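Local coordinates for protein caspase-1 (Spodoptera frugiperda, PDB 1M72) that probably acts as a cysteine protease in the caspase cascade that executes apoptosis, cleaving proteins that include the baculovirus inhibitor p35, at residues V56-L61 and A104-G109; G112-K117 and I147-G152. One frame throughout, in Å; residues are numbered along the deposited sequence.

How the contacts relate
Of the four segments, residues 56-61 come first, on helix 54-67. A loop of 42 residues, with helix and strand in it, leads to residues 104-109, where strand 98-106 ends, and contact 1 closes there. Contact 2 then opens at residues 112-117. It closes 29 residues later, at 147-152, where strand 143-148 ends. The two loops follow in series and neither nest nor cross. Strands 98-106 and 143-148 are parallel neighbours in the main sheet, joined by a probable hydrogen bond from Gln148 N to Val105 O. Contact 1 ties a helix to this sheet; contact 2 ties on the small antiparallel sheet. The segments 104-109 and 147-152 carry His108 and Cys150, the active-site pair by similarity.

Contact 1: residues V56-L61 and A104-G109; sequences VDSDNL and AVLTHG
Leu106 reaches from the strand to helix 54-67 and touches it through one methyl group. Its CB starts toward the helix. CG, set anti to the carbonyl carbon (chi1 -42°), carries the chain further across, and CD1 continues it to its tip. Leu106 CD1 ends against the helix backbone, 3.8 Å from Ser58 N. The same methyl has two side-chain neighbours on the helix: Asp57 CB and Ser58 CB each lie 4.0 Å from Leu106 CD1. It therefore sits where two successive residues of the helix leave the backbone.

One helical turn on, Leu61 makes the second touch. Its CG lies anti to the backbone N (chi1 -179°), and Leu61 CD2 comes to 3.7 Å from Ala104 CB. The axes of 56-61 and 104-106 approach to 10.0 Å and run nearly antiparallel, at 159°. Leu61 meets Ala104, and Asp57 and Ser58 meet Leu106, two residues further along the strand. Met205 and Cys209 of helix 203-215 pack beside these residues, and Ile37 and Asn39 of strand 31-39 touch Ser58, Leu61 or Leu106.

This is a helix laid on a face of the central sheet of the caspase fold. His108, an active-site residue by similarity, follows just beyond the strand. The carboxylate of Asp57 takes no part in the apolar touch; its OD2 is hydrogen-bonded to Ser202 OG. Apart from the amide nitrogen of Ser58, the close contacts are carbon on carbon, so van der Waals fit and burial, not directed bonds, join these segments.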
# COMPACT_ATOMS: atom_id res chain seq x y z
N VAL C 56 -10.25 21.04 -12.67
CA VAL C 56 -11.46 20.25 -12.59
C VAL C 56 -11.27 19.26 -11.39
O VAL C 56 -12.20 19.08 -10.57
CB VAL C 56 -11.70 19.47 -13.91
CG1 VAL C 56 -12.88 18.49 -13.75
CG2 VAL C 56 -12.01 20.46 -15.05
N ASP C 57 -10.08 18.64 -11.25
CA ASP C 57 -9.83 17.71 -10.14
C ASP C 57 -9.95 18.44 -8.80
O ASP C 57 -10.61 17.99 -7.88
CB ASP C 57 -8.42 17.09 -10.18
CG ASP C 57 -8.26 16.04 -11.25
OD1 ASP C 57 -9.26 15.66 -11.91
OD2 ASP C 57 -7.11 15.59 -11.42
N SER C 58 -9.30 19.60 -8.73
CA SER C 58 -9.31 20.39 -7.52
C SER C 58 -10.72 20.76 -7.08
O SER C 58 -11.05 20.61 -5.90
CB SER C 58 -8.49 21.65 -7.73
OG SER C 58 -8.14 22.23 -6.48
N ASP C 59 -11.55 21.25 -8.01
CA ASP C 59 -12.92 21.65 -7.69
C ASP C 59 -13.74 20.47 -7.23
O ASP C 59 -14.47 20.53 -6.25
CB ASP C 59 -13.61 22.24 -8.93
CG ASP C 59 -13.11 23.63 -9.27
OD1 ASP C 59 -12.51 24.29 -8.39
OD2 ASP C 59 -13.33 24.07 -10.43
N ASN C 60 -13.65 19.42 -8.01
CA ASN C 60 -14.35 18.18 -7.74
C ASN C 60 -13.97 17.59 -6.35
O ASN C 60 -14.82 17.21 -5.58
CB ASN C 60 -13.97 17.24 -8.88
CG ASN C 60 -14.83 16.01 -8.98
OD1 ASN C 60 -15.83 15.84 -8.25
ND2 ASN C 60 -14.44 15.11 -9.90
N LEU C 61 -12.68 17.52 -6.03
CA LEU C 61 -12.27 16.92 -4.76
C LEU C 61 -12.70 17.82 -3.59
O LEU C 61 -13.17 17.37 -2.56
CB LEU C 61 -10.75 16.67 -4.75
CG LEU C 61 -10.22 16.02 -3.47
CD1 LEU C 61 -10.83 14.62 -3.27
CD2 LEU C 61 -8.72 15.94 -3.54
N ALA C 104 -3.82 16.41 -0.24
CA ALA C 104 -3.86 15.97 -1.64
C ALA C 104 -2.85 16.80 -2.47
O ALA C 104 -2.66 18.00 -2.25
CB ALA C 104 -5.29 16.12 -2.23
N VAL C 105 -2.20 16.18 -3.44
CA VAL C 105 -1.27 16.90 -4.26
C VAL C 105 -1.56 16.52 -5.70
O VAL C 105 -1.63 15.35 -6.02
CB VAL C 105 0.20 16.55 -3.89
CG1 VAL C 105 1.19 17.34 -4.78
CG2 VAL C 105 0.46 16.90 -2.45
N LEU C 106 -1.75 17.54 -6.54
CA LEU C 106 -2.07 17.37 -7.97
C LEU C 106 -0.93 18.10 -8.71
O LEU C 106 -0.87 19.35 -8.72
CB LEU C 106 -3.41 18.04 -8.27
CG LEU C 106 -4.55 17.85 -7.26
CD1 LEU C 106 -5.74 18.74 -7.68
CD2 LEU C 106 -4.99 16.41 -7.21
N THR C 107 -0.03 17.33 -9.34
CA THR C 107 1.15 17.95 -9.96
C THR C 107 1.96 17.02 -10.89
O THR C 107 1.50 15.92 -11.22
CB THR C 107 2.07 18.50 -8.82
OG1 THR C 107 3.11 19.30 -9.38
CG2 THR C 107 2.71 17.35 -8.01
N HIS C 108 3.12 17.47 -11.35
CA HIS C 108 4.00 16.62 -12.19
C HIS C 108 4.95 15.84 -11.24
O HIS C 108 5.33 16.33 -10.18
CB HIS C 108 4.90 17.44 -13.12
CG HIS C 108 4.22 17.96 -14.34
ND1 HIS C 108 3.69 17.14 -15.32
CD2 HIS C 108 4.00 19.23 -14.77
CE1 HIS C 108 3.19 17.88 -16.29
NE2 HIS C 108 3.36 19.15 -15.98
N GLY C 109 5.34 14.64 -11.66
CA GLY C 109 6.25 13.83 -10.88
C GLY C 109 7.14 12.88 -11.67
O GLY C 109 6.98 12.66 -12.89

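Contact 2: residues G112-K117 and I147-G152; sequences GMLYAK and IQACQG
Leu114 lays one methyl over Ile147, at the end of strand 143-148, and Ala149 just past it. Its CB does not point straight at them. The torsions bring the tip closer: CG stands anti to the carbonyl carbon (chi1 -70°), CD1 extends the chain, and CD2 branches toward residues 147-152. Leu114 CD2 lies 3.5 Å from Ala149 CB and 3.9 Å from Ile147 CG2. Ile147 meets it with CG2, the branch anti to the backbone N. The Leu114 and Ile147 side chains cross at a slant.

Beyond this apolar patch the two segments are linked through water. Water 2 lies between two carbonyls, at hydrogen-bonding distance of both, 2.8 Å from Met113 O and 3.0 Å from Cys150 O. Water 1 accepts the N-H of Gly112, with Gly112 N at 2.7 Å, and lies at hydrogen-bonding distance, 2.8 Å, from Gln151 OE1. The Gln151 amide is gripped at its other end too, with NE2 bonded to Thr188 O.

Cys150, an active-site residue by similarity, is linked through SG to a modified side chain of the bound peptide. Gln148 points the other way, and its NE2 binds an acidic side chain of that peptide. The contact thus adjoins the peptide-binding site, through Gln148 and Cys150. Around it, Tyr121 of strand 120-121 and Leu126 of helix 125-128 pack on Leu114. Trp127 of that helix touches Ile147, and Phe186 of strand 182-186 touches both Ile147 and Gln151.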
# COMPACT_ATOMS: atom_id res chain seq x y z
N GLY C 112 9.98 9.00 -6.98
CA GLY C 112 10.50 9.62 -5.77
C GLY C 112 10.49 11.12 -5.88
O GLY C 112 11.23 11.84 -5.16
N MET C 113 9.64 11.67 -6.73
CA MET C 113 9.69 13.11 -6.86
C MET C 113 8.36 13.79 -7.23
O MET C 113 7.59 13.26 -8.04
CB MET C 113 10.79 13.42 -7.90
CG MET C 113 11.09 14.85 -8.22
SD MET C 113 12.08 15.01 -9.81
CE MET C 113 13.39 13.76 -9.58
N LEU C 114 8.12 14.94 -6.60
CA LEU C 114 6.97 15.77 -6.88
C LEU C 114 7.49 17.18 -7.24
O LEU C 114 8.53 17.62 -6.73
CB LEU C 114 6.04 15.86 -5.65
CG LEU C 114 5.33 14.52 -5.40
CD1 LEU C 114 4.52 14.60 -4.17
CD2 LEU C 114 4.45 14.19 -6.58
N TYR C 115 6.77 17.90 -8.10
CA TYR C 115 7.19 19.26 -8.46
C TYR C 115 6.32 20.32 -7.84
O TYR C 115 5.10 20.22 -7.82
CB TYR C 115 7.19 19.49 -9.99
CG TYR C 115 8.36 18.87 -10.73
CD1 TYR C 115 8.21 17.64 -11.37
CD2 TYR C 115 9.62 19.48 -10.75
CE1 TYR C 115 9.28 17.01 -12.02
CE2 TYR C 115 10.74 18.86 -11.39
CZ TYR C 115 10.54 17.62 -12.02
OH TYR C 115 11.57 16.96 -12.65
N ALA C 116 6.97 21.34 -7.30
CA ALA C 116 6.29 22.51 -6.76
C ALA C 116 6.28 23.45 -7.99
O ALA C 116 6.56 23.02 -9.10
CB ALA C 116 7.10 23.12 -5.66
N LYS C 117 6.01 24.73 -7.79
CA LYS C 117 6.01 25.65 -8.92
C LYS C 117 7.42 25.88 -9.41
O LYS C 117 7.67 25.92 -10.61
CB LYS C 117 5.40 27.00 -8.53
CG LYS C 117 5.48 28.02 -9.67
CD LYS C 117 4.77 29.30 -9.33
CE LYS C 117 5.64 30.16 -8.48
NZ LYS C 117 4.89 31.37 -8.03
N ILE C 147 -2.09 11.39 -3.98
CA ILE C 147 -1.17 12.00 -4.91
C ILE C 147 -1.46 11.73 -6.36
O ILE C 147 -1.42 10.57 -6.83
CB ILE C 147 0.27 11.55 -4.59
CG1 ILE C 147 0.61 11.96 -3.16
CG2 ILE C 147 1.26 12.17 -5.59
CD1 ILE C 147 1.65 11.16 -2.60
N GLN C 148 -1.79 12.79 -7.09
CA GLN C 148 -2.01 12.67 -8.54
C GLN C 148 -0.73 13.27 -9.16
O GLN C 148 -0.52 14.47 -9.09
CB GLN C 148 -3.23 13.45 -8.99
CG GLN C 148 -3.41 13.58 -10.54
CD GLN C 148 -3.28 12.26 -11.26
OE1 GLN C 148 -3.89 11.25 -10.88
NE2 GLN C 148 -2.49 12.25 -12.31
N ALA C 149 0.12 12.41 -9.71
CA ALA C 149 1.40 12.79 -10.33
C ALA C 149 2.06 11.52 -10.88
O ALA C 149 1.75 10.40 -10.41
CB ALA C 149 2.33 13.46 -9.30
N CYS C 150 2.94 11.65 -11.87
CA CYS C 150 3.59 10.45 -12.41
C CYS C 150 4.65 10.02 -11.42
O CYS C 150 5.20 10.86 -10.70
CB CYS C 150 4.29 10.76 -13.71
SG CYS C 150 3.17 11.04 -15.06
N GLN C 151 4.95 8.72 -11.41
CA GLN C 151 5.99 8.17 -10.53
C GLN C 151 7.08 7.61 -11.47
O GLN C 151 7.86 6.74 -11.08
CB GLN C 151 5.43 7.04 -9.66
CG GLN C 151 4.44 7.45 -8.61
CD GLN C 151 4.55 6.54 -7.37
OE1 GLN C 151 5.54 6.60 -6.64
NE2 GLN C 151 3.54 5.71 -7.14
N GLY C 152 7.12 8.14 -12.68
CA GLY C 152 8.08 7.67 -13.67
C GLY C 152 7.51 7.78 -15.07
O GLY C 152 6.47 8.39 -15.28
O HOH W 1 7.25 8.81 -6.71
O HOH W 2 5.93 11.04 -7.76